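Local coordinates for protein 3',5'-nucleoside bisphosphate phosphatase (Chromobacterium violaceum, PDB 2YB1) that hydrolyses 3',5'-bisphosphonucleosides to nucleoside 5'-phosphates and orthophosphate, using three manganese ions bound in a PHP-family active site, at residues E21-A26 with A32-T37; H39-G44 with P129-R134; F137-V142 with F249-E254. All blocks are in the same frame, centred on the assembly; numbering follows the deposited sequence.

Interaction 1 of 3, residues E21-A26 with A32-T37; sequences EVIDRA and ALLALT
Leu34 sends its CD1 methyl between Ile23 and Ala26, two residues one helical turn apart on helix 19-27. CD1 lies 3.7 Å from Ala26 CB, and the same Leu34 CD1 is 3.9 Å from Ile23 CD1. The other branch, Leu34 CD2, also rests on the alanine methyl, so Ala26 CB meets both ends of the fork. Ile23 arrives alongside: its side chain and that of Leu34 run past each other in opposite directions and touch through their terminal methyls. With CG1 of Ile23 set beside the backbone N (chi1 -65°), the longer branch carries CD1 over to the strand.

One shell out, Ile23 also packs on Ala48 and Ala51 of helix 45-54 and on Phe59 of strand 59-69, while backbone bonds from Leu34 to Pro58 and Leu60 fix strand 33-36 in the sheet. Asp24, on another side of the helix, forms a salt bridge with Arg55. The contact belongs to the beta-alpha-beta crossover from strand 4-5 through helix 19-27 to strand 33-36. Its touching residues are all buried and meet through methyl groups alone, so helix and strand are held here by apolar packing and shape rather than by directional bonds.

Interaction 2 of 3, residues H39-G44 with P129-R134; sequences HDCTGG and PEMISR. With MN (manganese (II) ion), chain B; AMP (adenosine monophosphate), chain E.
Met131 reaches from the loop ahead of helix 134-143 to the loop that follows strand 33-36, and its sulfur and methyl make the direct contact. CB points toward residues 39-44, with CG placed beside the backbone N (chi1 -68°). The chain bends at both later torsions, which lays SD and CE against residues 39-41. Met131 SD lies 4.0 Å from Cys41 CB, an apolar touch. The terminal Met131 CE comes to 3.2 Å from His39 O, a close approach, and also lies near Asp40 CB.

Beyond this methionine contact both segments serve the active site. His39 NE2 binds a manganese ion at 2.2 Å, and AMP O2' and O3' belong to the same coordination shell, with Asp14 and His250 as further protein ligands. On the other segment Arg134 holds the 5'-phosphate with two sound bonds: its backbone N donates to AMP O3P, and its NE to AMP O1P at 2.8 Å with a nearly straight N-H...O angle of 167°; NH2 adds a weak one to the same O1P. The adenine C8 lies over one face of the same guanidinium, toward its rim. Ser133 is the N-cap of helix 134-143, its OG bonded to Thr135 N.

Around the contact, helices 86-96 and 99-112 supply Arg96 and Arg99, both touching Met131. Asp40 is anchored on strand 59-69 through Ser66, and His39 packs on Glu64 of that strand, so the methionine sits between these helices and the metal-bearing end of the sheet.

Interaction 3 of 3, residues F137-V142 with F249-E254; sequences FARHLV and FHAPGE. With MN (manganese (II) ion), chain B; AMP (adenosine monophosphate), chain E.
Arg139 NE donates to Glu254 OE2 at 2.7 Å, the shorter half of a side-on, two-pronged salt bridge. The other half runs from Arg139 NH2 to Glu254 OE1, 3.0 Å long. The salt bridge joins helix 134-143 to the loop after strand 242-246, the last strand of the sheet in this PHP-family enzyme, where a type II beta turn from Ala251 to Glu254 brings the carboxylate round.

Both bonds are close to straight (166° and 164°) and lie near the guanidinium plane. OE2 uses its syn lone pair, whereas OE1 is met on the syn side somewhat out of the carboxylate plane. The two flat groups are nearly coplanar, 28° apart, although the side chains that carry them cross at about a right angle. Arg139 is extended from CG to NE, which lets a buried helix residue span the gap; its NH2 also donates to the backbone oxygen of Asp14. These bonds fix the rotation of the guanidinium.

Four residues before Glu254, His250 joins manganese through NE2 at 2.3 Å, while its ND1 bonds to the backbone oxygen of Asp248, itself a ligand of another manganese, which is consistent with fixing the ring's orientation. The arginine meets this metal ligand at its base, not at its ring nitrogens: His250 CB lies at the guanidinium edge, 3.7 Å from Arg139 NH2.

Overall arrangement
From the N terminus, interaction 1 closes first and spans only five intervening residues, setting helix 19-27 against strand 33-36. The chain then runs directly into the 39-44 loop, which interaction 2 joins across 84 intervening residues to the loop before helix 134-143. That helix opens interaction 3, closed 106 residues later by the 249-254 loop. The three follow in series, neither nesting nor crossing. Leu36 packs on Gly44 between interactions 1 and 2, and Val22 and Arg25 pack on Phe249 between interactions 1 and 3. Interactions 2 and 3 share one manganese and AMP, joining the loops after strands 33-36 and 242-246 to helix 134-143 and the loop that leads into it.

Interaction 1 of 3, residues E21-A26 with A32-T37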
loop_
_atom_site.group_PDB
_atom_site.type_symbol
_atom_site.label_atom_id
_atom_site.label_comp_id
_atom_site.label_asym_id
_atom_site.label_seq_id
_atom_site.Cartn_x
_atom_site.Cartn_y
_atom_site.Cartn_z
ATOM N N GLU A 21 13.119 -11.042 2.859
ATOM C CA GLU A 21 12.712 -11.355 4.226
ATOM C C GLU A 21 11.199 -11.416 4.395
ATOM O O GLU A 21 10.688 -12.284 5.104
ATOM C CB GLU A 21 13.296 -10.339 5.211
ATOM C CG GLU A 21 14.802 -10.449 5.385
ATOM C CD GLU A 21 15.376 -9.292 6.191
ATOM O OE1 GLU A 21 14.693 -8.255 6.329
ATOM O OE2 GLU A 21 16.507 -9.421 6.683
ATOM N N VAL A 22 10.482 -10.493 3.758
ATOM C CA VAL A 22 9.026 -10.424 3.939
ATOM C C VAL A 22 8.337 -11.596 3.231
ATOM O O VAL A 22 7.393 -12.190 3.763
ATOM C CB VAL A 22 8.439 -9.034 3.531
ATOM C CG1 VAL A 22 8.466 -8.843 2.022
ATOM C CG2 VAL A 22 7.004 -8.842 4.109
ATOM N N ILE A 23 8.850 -11.967 2.060
ATOM C CA ILE A 23 8.352 -13.154 1.355
ATOM C C ILE A 23 8.615 -14.428 2.165
ATOM O O ILE A 23 7.737 -15.292 2.293
ATOM C CB ILE A 23 8.980 -13.295 -0.067
ATOM C CG1 ILE A 23 8.543 -12.136 -0.981
ATOM C CG2 ILE A 23 8.634 -14.646 -0.689
ATOM C CD1 ILE A 23 7.035 -12.059 -1.210
ATOM N N ASP A 24 9.824 -14.538 2.714
ATOM C CA ASP A 24 10.193 -15.689 3.537
ATOM C C ASP A 24 9.307 -15.800 4.786
ATOM O O ASP A 24 8.945 -16.901 5.202
ATOM C CB ASP A 24 11.670 -15.613 3.943
ATOM C CG ASP A 24 12.613 -15.997 2.804
ATOM O OD1 ASP A 24 12.140 -16.517 1.764
ATOM O OD2 ASP A 24 13.834 -15.778 2.955
ATOM N N ARG A 25 8.967 -14.657 5.380
ATOM C CA ARG A 25 8.101 -14.628 6.556
ATOM C C ARG A 25 6.694 -15.070 6.159
ATOM O O ARG A 25 6.097 -15.922 6.815
ATOM C CB ARG A 25 8.066 -13.226 7.172
ATOM C CG ARG A 25 7.178 -13.101 8.430
ATOM C CD ARG A 25 7.180 -11.659 8.939
ATOM N NE ARG A 25 6.372 -11.466 10.147
ATOM C CZ ARG A 25 6.822 -11.554 11.398
ATOM N NH1 ARG A 25 8.093 -11.850 11.640
ATOM N NH2 ARG A 25 5.991 -11.345 12.420
ATOM N N ALA A 26 6.175 -14.503 5.071
ATOM C CA ALA A 26 4.868 -14.908 4.554
ATOM C C ALA A 26 4.840 -16.416 4.285
ATOM O O ALA A 26 3.838 -17.087 4.535
ATOM C CB ALA A 26 4.550 -14.142 3.278
ATOM N N ALA A 32 -0.944 -19.395 -0.827
ATOM C CA ALA A 32 -1.141 -19.811 -2.220
ATOM C C ALA A 32 -0.849 -18.695 -3.227
ATOM O O ALA A 32 -0.671 -18.952 -4.413
ATOM C CB ALA A 32 -2.571 -20.342 -2.428
ATOM N N LEU A 33 -0.871 -17.449 -2.765
ATOM C CA LEU A 33 -0.569 -16.312 -3.631
ATOM C C LEU A 33 -0.125 -15.108 -2.808
ATOM O O LEU A 33 -0.743 -14.810 -1.780
ATOM C CB LEU A 33 -1.819 -15.956 -4.448
ATOM C CG LEU A 33 -1.738 -14.808 -5.448
ATOM C CD1 LEU A 33 -0.789 -15.160 -6.588
ATOM C CD2 LEU A 33 -3.138 -14.485 -5.995
ATOM N N LEU A 34 0.879 -14.374 -3.298
ATOM C CA LEU A 34 1.352 -13.144 -2.650
ATOM C C LEU A 34 1.518 -12.006 -3.665
ATOM O O LEU A 34 1.792 -12.259 -4.851
ATOM C CB LEU A 34 2.695 -13.382 -1.954
ATOM C CG LEU A 34 2.769 -14.417 -0.823
ATOM C CD1 LEU A 34 4.230 -14.632 -0.370
ATOM C CD2 LEU A 34 1.897 -14.017 0.365
ATOM N N ALA A 35 1.338 -10.764 -3.210
ATOM C CA ALA A 35 1.716 -9.589 -4.009
ATOM C C ALA A 35 2.367 -8.509 -3.141
ATOM O O ALA A 35 1.765 -8.037 -2.174
ATOM C CB ALA A 35 0.501 -9.021 -4.792
ATOM N N LEU A 36 3.606 -8.135 -3.479
ATOM C CA LEU A 36 4.302 -7.055 -2.775
ATOM C C LEU A 36 3.815 -5.720 -3.342
ATOM O O LEU A 36 3.802 -5.530 -4.562
ATOM C CB LEU A 36 5.828 -7.191 -2.932
ATOM C CG LEU A 36 6.706 -6.058 -2.368
ATOM C CD1 LEU A 36 6.489 -5.884 -0.870
ATOM C CD2 LEU A 36 8.190 -6.292 -2.680
ATOM N N THR A 37 3.305 -4.841 -2.483
ATOM C CA THR A 37 2.849 -3.551 -2.990
ATOM C C THR A 37 3.489 -2.430 -2.205
ATOM O O THR A 37 2.866 -1.847 -1.308
ATOM C CB THR A 37 1.311 -3.485 -2.793
ATOM O OG1 THR A 37 1.003 -3.686 -1.408
ATOM C CG2 THR A 37 0.635 -4.608 -3.550
#

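Interaction 2 of 3, residues H39-G44 with P129-R134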
loop_
_atom_site.group_PDB
_atom_site.type_symbol
_atom_site.label_atom_id
_atom_site.label_comp_id
_atom_site.label_asym_id
_atom_site.label_seq_id
_atom_site.Cartn_x
_atom_site.Cartn_y
_atom_site.Cartn_z
ATOM N N HIS A 39 4.905 1.436 -1.628
ATOM C CA HIS A 39 4.411 2.771 -1.963
ATOM C C HIS A 39 5.170 3.375 -3.131
ATOM O O HIS A 39 6.397 3.478 -3.089
ATOM C CB HIS A 39 4.594 3.712 -0.777
ATOM C CG HIS A 39 3.753 3.369 0.411
ATOM N ND1 HIS A 39 2.394 3.600 0.447
ATOM C CD2 HIS A 39 4.082 2.858 1.622
ATOM C CE1 HIS A 39 1.919 3.235 1.628
ATOM N NE2 HIS A 39 2.921 2.784 2.360
ATOM N N ASP A 40 4.436 3.756 -4.171
ATOM C CA ASP A 40 4.936 4.633 -5.235
ATOM C C ASP A 40 6.246 4.160 -5.851
ATOM O O ASP A 40 7.039 4.967 -6.369
ATOM C CB ASP A 40 5.063 6.060 -4.692
ATOM C CG ASP A 40 3.739 6.580 -4.150
ATOM O OD1 ASP A 40 2.708 6.225 -4.742
ATOM O OD2 ASP A 40 3.720 7.307 -3.134
ATOM N N CYS A 41 6.475 2.853 -5.773
ATOM C CA CYS A 41 7.754 2.275 -6.172
ATOM C C CYS A 41 7.599 0.793 -6.517
ATOM O O CYS A 41 6.835 0.093 -5.861
ATOM C CB CYS A 41 8.740 2.430 -5.008
ATOM S SG CYS A 41 10.431 1.993 -5.447
ATOM N N THR A 42 8.278 0.326 -7.563
ATOM C CA THR A 42 8.375 -1.116 -7.893
ATOM C C THR A 42 9.729 -1.804 -7.604
ATOM O O THR A 42 9.978 -2.925 -8.051
ATOM C CB THR A 42 7.832 -1.417 -9.311
ATOM O OG1 THR A 42 8.487 -0.581 -10.268
ATOM C CG2 THR A 42 6.330 -1.111 -9.356
ATOM N N GLY A 43 10.632 -1.091 -6.944
ATOM C CA GLY A 43 12.020 -1.519 -6.825
ATOM C C GLY A 43 12.263 -2.840 -6.125
ATOM O O GLY A 43 13.352 -3.421 -6.229
ATOM N N GLY A 44 11.261 -3.326 -5.400
ATOM C CA GLY A 44 11.419 -4.582 -4.690
ATOM C C GLY A 44 10.838 -5.805 -5.379
ATOM O O GLY A 44 11.001 -6.933 -4.886
ATOM N N PRO A 129 16.423 7.022 0.607
ATOM C CA PRO A 129 16.074 8.405 0.963
ATOM C C PRO A 129 14.879 8.971 0.193
ATOM O O PRO A 129 14.060 9.700 0.779
ATOM C CB PRO A 129 17.354 9.176 0.628
ATOM C CG PRO A 129 18.444 8.174 0.878
ATOM C CD PRO A 129 17.879 6.853 0.430
ATOM N N GLU A 130 14.760 8.622 -1.086
ATOM C CA GLU A 130 13.675 9.133 -1.922
ATOM C C GLU A 130 12.299 8.610 -1.493
ATOM O O GLU A 130 11.271 9.190 -1.848
ATOM C CB GLU A 130 13.923 8.768 -3.384
ATOM C CG GLU A 130 15.285 9.212 -3.909
ATOM C CD GLU A 130 15.288 10.641 -4.438
ATOM O OE1 GLU A 130 14.272 11.356 -4.255
ATOM O OE2 GLU A 130 16.309 11.046 -5.047
ATOM N N MET A 131 12.287 7.506 -0.751
ATOM C CA MET A 131 11.037 6.890 -0.278
ATOM C C MET A 131 10.655 7.312 1.141
ATOM O O MET A 131 9.715 6.768 1.725
ATOM C CB MET A 131 11.096 5.365 -0.373
ATOM C CG MET A 131 11.132 4.837 -1.803
ATOM S SD MET A 131 9.899 5.606 -2.865
ATOM C CE MET A 131 8.409 5.691 -1.879
ATOM N N ILE A 132 11.404 8.261 1.691
ATOM C CA ILE A 132 11.216 8.702 3.074
ATOM C C ILE A 132 9.734 9.018 3.373
ATOM O O ILE A 132 9.071 9.736 2.622
ATOM C CB ILE A 132 12.139 9.921 3.403
ATOM C CG1 ILE A 132 12.004 10.348 4.869
ATOM C CG2 ILE A 132 11.865 11.103 2.457
ATOM C CD1 ILE A 132 12.623 9.383 5.884
ATOM N N SER A 133 9.238 8.499 4.491
ATOM C CA SER A 133 7.793 8.426 4.745
ATOM C C SER A 133 7.459 8.826 6.180
ATOM O O SER A 133 8.310 8.721 7.052
ATOM C CB SER A 133 7.356 6.979 4.492
ATOM O OG SER A 133 6.168 6.633 5.160
ATOM N N ARG A 134 6.223 9.270 6.422
ATOM C CA ARG A 134 5.737 9.494 7.786
ATOM C C ARG A 134 5.961 8.256 8.651
ATOM O O ARG A 134 6.102 8.370 9.865
ATOM C CB ARG A 134 4.242 9.848 7.805
ATOM C CG ARG A 134 3.924 11.240 7.244
ATOM C CD ARG A 134 2.459 11.622 7.448
ATOM N NE ARG A 134 1.576 10.921 6.516
ATOM C CZ ARG A 134 0.284 10.696 6.730
ATOM N NH1 ARG A 134 -0.285 11.114 7.857
ATOM N NH2 ARG A 134 -0.443 10.053 5.816
HETATM MN MN MN B . 2.800 2.288 4.510
HETATM P P AMP E . 3.482 9.225 3.646
HETATM O O1P AMP E . 2.396 10.238 3.940
HETATM O O2P AMP E . 3.133 8.534 2.346
HETATM O O3P AMP E . 4.838 9.876 3.765
HETATM O "O5'" AMP E . 3.279 8.206 4.854
HETATM C "C5'" AMP E . 2.083 7.455 4.973
HETATM C "C4'" AMP E . 2.311 6.156 5.699
HETATM O "O4'" AMP E . 2.328 6.398 7.124
HETATM C "C3'" AMP E . 1.229 5.101 5.514
HETATM O "O3'" AMP E . 1.395 4.354 4.318
HETATM C "C2'" AMP E . 1.343 4.254 6.780
HETATM O "O2'" AMP E . 2.372 3.284 6.640
HETATM C "C1'" AMP E . 1.788 5.287 7.816
HETATM N N9 AMP E . 0.660 5.755 8.641
HETATM C C8 AMP E . -0.195 6.754 8.339
HETATM N N7 AMP E . -1.124 6.899 9.327
HETATM C C5 AMP E . -0.868 5.971 10.271
HETATM C C6 AMP E . -1.452 5.571 11.573
HETATM N N6 AMP E . -2.536 6.207 12.074
HETATM N N1 AMP E . -0.863 4.549 12.241
HETATM C C2 AMP E . 0.216 3.899 11.758
HETATM N N3 AMP E . 0.796 4.207 10.582
HETATM C C4 AMP E . 0.309 5.217 9.814
#

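Interaction 3 of 3, residues F137-V142 with F249-E254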
loop_
_atom_site.group_PDB
_atom_site.type_symbol
_atom_site.label_atom_id
_atom_site.label_comp_id
_atom_site.label_asym_id
_atom_site.label_seq_id
_atom_site.Cartn_x
_atom_site.Cartn_y
_atom_site.Cartn_z
ATOM N N PHE A 137 9.322 8.476 10.236
ATOM C CA PHE A 137 9.270 9.484 11.296
ATOM C C PHE A 137 8.649 8.890 12.551
ATOM O O PHE A 137 9.115 9.132 13.661
ATOM C CB PHE A 137 8.464 10.721 10.858
ATOM C CG PHE A 137 9.273 11.729 10.075
ATOM C CD1 PHE A 137 9.559 11.522 8.729
ATOM C CD2 PHE A 137 9.767 12.867 10.695
ATOM C CE1 PHE A 137 10.319 12.446 8.013
ATOM C CE2 PHE A 137 10.531 13.789 9.987
ATOM C CZ PHE A 137 10.801 13.574 8.638
ATOM N N ALA A 138 7.597 8.098 12.370
ATOM C CA ALA A 138 6.923 7.479 13.508
ATOM C C ALA A 138 7.832 6.473 14.221
ATOM O O ALA A 138 7.889 6.442 15.452
ATOM C CB ALA A 138 5.618 6.817 13.063
ATOM N N ARG A 139 8.542 5.650 13.453
ATOM C CA ARG A 139 9.462 4.685 14.052
ATOM C C ARG A 139 10.526 5.404 14.854
ATOM O O ARG A 139 10.901 4.941 15.937
ATOM C CB ARG A 139 10.121 3.775 13.008
ATOM C CG ARG A 139 9.157 2.788 12.424
ATOM C CD ARG A 139 9.809 1.717 11.550
ATOM N NE ARG A 139 8.733 0.914 10.975
ATOM C CZ ARG A 139 8.563 0.673 9.681
ATOM N NH1 ARG A 139 9.444 1.121 8.786
ATOM N NH2 ARG A 139 7.513 -0.046 9.293
ATOM N N HIS A 140 11.007 6.528 14.323
ATOM C CA HIS A 140 11.990 7.334 15.044
ATOM C C HIS A 140 11.404 7.857 16.347
ATOM O O HIS A 140 12.031 7.742 17.397
ATOM C CB HIS A 140 12.505 8.515 14.225
ATOM C CG HIS A 140 13.322 9.478 15.036
ATOM N ND1 HIS A 140 14.497 9.114 15.658
ATOM C CD2 HIS A 140 13.109 10.776 15.365
ATOM C CE1 HIS A 140 14.985 10.150 16.317
ATOM N NE2 HIS A 140 14.163 11.173 16.153
ATOM N N LEU A 141 10.207 8.438 16.275
ATOM C CA LEU A 141 9.582 9.026 17.464
ATOM C C LEU A 141 9.355 7.985 18.560
ATOM O O LEU A 141 9.481 8.284 19.749
ATOM C CB LEU A 141 8.282 9.751 17.102
ATOM C CG LEU A 141 8.510 11.040 16.302
ATOM C CD1 LEU A 141 7.245 11.466 15.562
ATOM C CD2 LEU A 141 9.034 12.163 17.212
ATOM N N VAL A 142 9.031 6.759 18.161
ATOM C CA VAL A 142 8.848 5.685 19.136
ATOM C C VAL A 142 10.191 5.173 19.663
ATOM O O VAL A 142 10.397 5.072 20.872
ATOM C CB VAL A 142 8.057 4.508 18.547
ATOM C CG1 VAL A 142 8.013 3.352 19.548
ATOM C CG2 VAL A 142 6.646 4.959 18.153
ATOM N N PHE A 249 0.860 -5.621 5.918
ATOM C CA PHE A 249 2.000 -5.820 6.813
ATOM C C PHE A 249 3.149 -4.840 6.531
ATOM O O PHE A 249 3.514 -4.615 5.376
ATOM C CB PHE A 249 2.499 -7.271 6.698
ATOM C CG PHE A 249 3.720 -7.559 7.525
ATOM C CD1 PHE A 249 4.996 -7.370 6.995
ATOM C CD2 PHE A 249 3.593 -8.006 8.832
ATOM C CE1 PHE A 249 6.122 -7.622 7.753
ATOM C CE2 PHE A 249 4.707 -8.268 9.593
ATOM C CZ PHE A 249 5.979 -8.074 9.056
ATOM N N HIS A 250 3.706 -4.262 7.603
ATOM C CA HIS A 250 4.885 -3.379 7.549
ATOM C C HIS A 250 6.022 -3.970 8.367
ATOM O O HIS A 250 7.151 -4.069 7.903
ATOM C CB HIS A 250 4.593 -1.969 8.068
ATOM C CG HIS A 250 3.802 -1.125 7.125
ATOM N ND1 HIS A 250 2.473 -1.369 6.844
ATOM C CD2 HIS A 250 4.146 -0.033 6.405
ATOM C CE1 HIS A 250 2.034 -0.462 5.990
ATOM N NE2 HIS A 250 3.028 0.361 5.711
ATOM N N ALA A 251 5.747 -4.232 9.642
ATOM C CA ALA A 251 6.787 -4.746 10.533
ATOM C C ALA A 251 6.229 -5.677 11.606
ATOM O O ALA A 251 5.050 -5.597 11.951
ATOM C CB ALA A 251 7.527 -3.591 11.174
ATOM N N PRO A 252 7.079 -6.572 12.135
ATOM C CA PRO A 252 6.696 -7.336 13.327
ATOM C C PRO A 252 6.397 -6.384 14.475
ATOM O O PRO A 252 7.122 -5.409 14.665
ATOM C CB PRO A 252 7.955 -8.149 13.638
ATOM C CG PRO A 252 8.652 -8.277 12.318
ATOM C CD PRO A 252 8.405 -6.968 11.626
ATOM N N GLY A 253 5.337 -6.647 15.226
ATOM C CA GLY A 253 5.040 -5.822 16.382
ATOM C C GLY A 253 4.554 -4.430 16.029
ATOM O O GLY A 253 4.550 -3.543 16.883
ATOM N N GLU A 254 4.170 -4.233 14.767
ATOM C CA GLU A 254 3.445 -3.035 14.355
ATOM C C GLU A 254 2.068 -3.457 13.862
ATOM O O GLU A 254 1.942 -4.466 13.160
ATOM C CB GLU A 254 4.190 -2.266 13.252
ATOM C CG GLU A 254 5.441 -1.532 13.728
ATOM C CD GLU A 254 6.133 -0.744 12.621
ATOM O OE1 GLU A 254 5.545 -0.555 11.534
ATOM O OE2 GLU A 254 7.282 -0.315 12.837
HETATM MN MN MN B . 2.800 2.288 4.510
HETATM P P AMP E . 3.482 9.225 3.646
HETATM O O1P AMP E . 2.396 10.238 3.940
HETATM O O2P AMP E . 3.133 8.534 2.346
HETATM O O3P AMP E . 4.838 9.876 3.765
HETATM O "O5'" AMP E . 3.279 8.206 4.854
HETATM C "C5'" AMP E . 2.083 7.455 4.973
HETATM C "C4'" AMP E . 2.311 6.156 5.699
HETATM O "O4'" AMP E . 2.328 6.398 7.124
HETATM C "C3'" AMP E . 1.229 5.101 5.514
HETATM O "O3'" AMP E . 1.395 4.354 4.318
HETATM C "C2'" AMP E . 1.343 4.254 6.780
HETATM O "O2'" AMP E . 2.372 3.284 6.640
HETATM C "C1'" AMP E . 1.788 5.287 7.816
HETATM N N9 AMP E . 0.660 5.755 8.641
HETATM C C8 AMP E . -0.195 6.754 8.339
HETATM N N7 AMP E . -1.124 6.899 9.327
HETATM C C5 AMP E . -0.868 5.971 10.271
HETATM C C6 AMP E . -1.452 5.571 11.573
HETATM N N6 AMP E . -2.536 6.207 12.074
HETATM N N1 AMP E . -0.863 4.549 12.241
HETATM C C2 AMP E . 0.216 3.899 11.758
HETATM N N3 AMP E . 0.796 4.207 10.582
HETATM C C4 AMP E . 0.309 5.217 9.814
#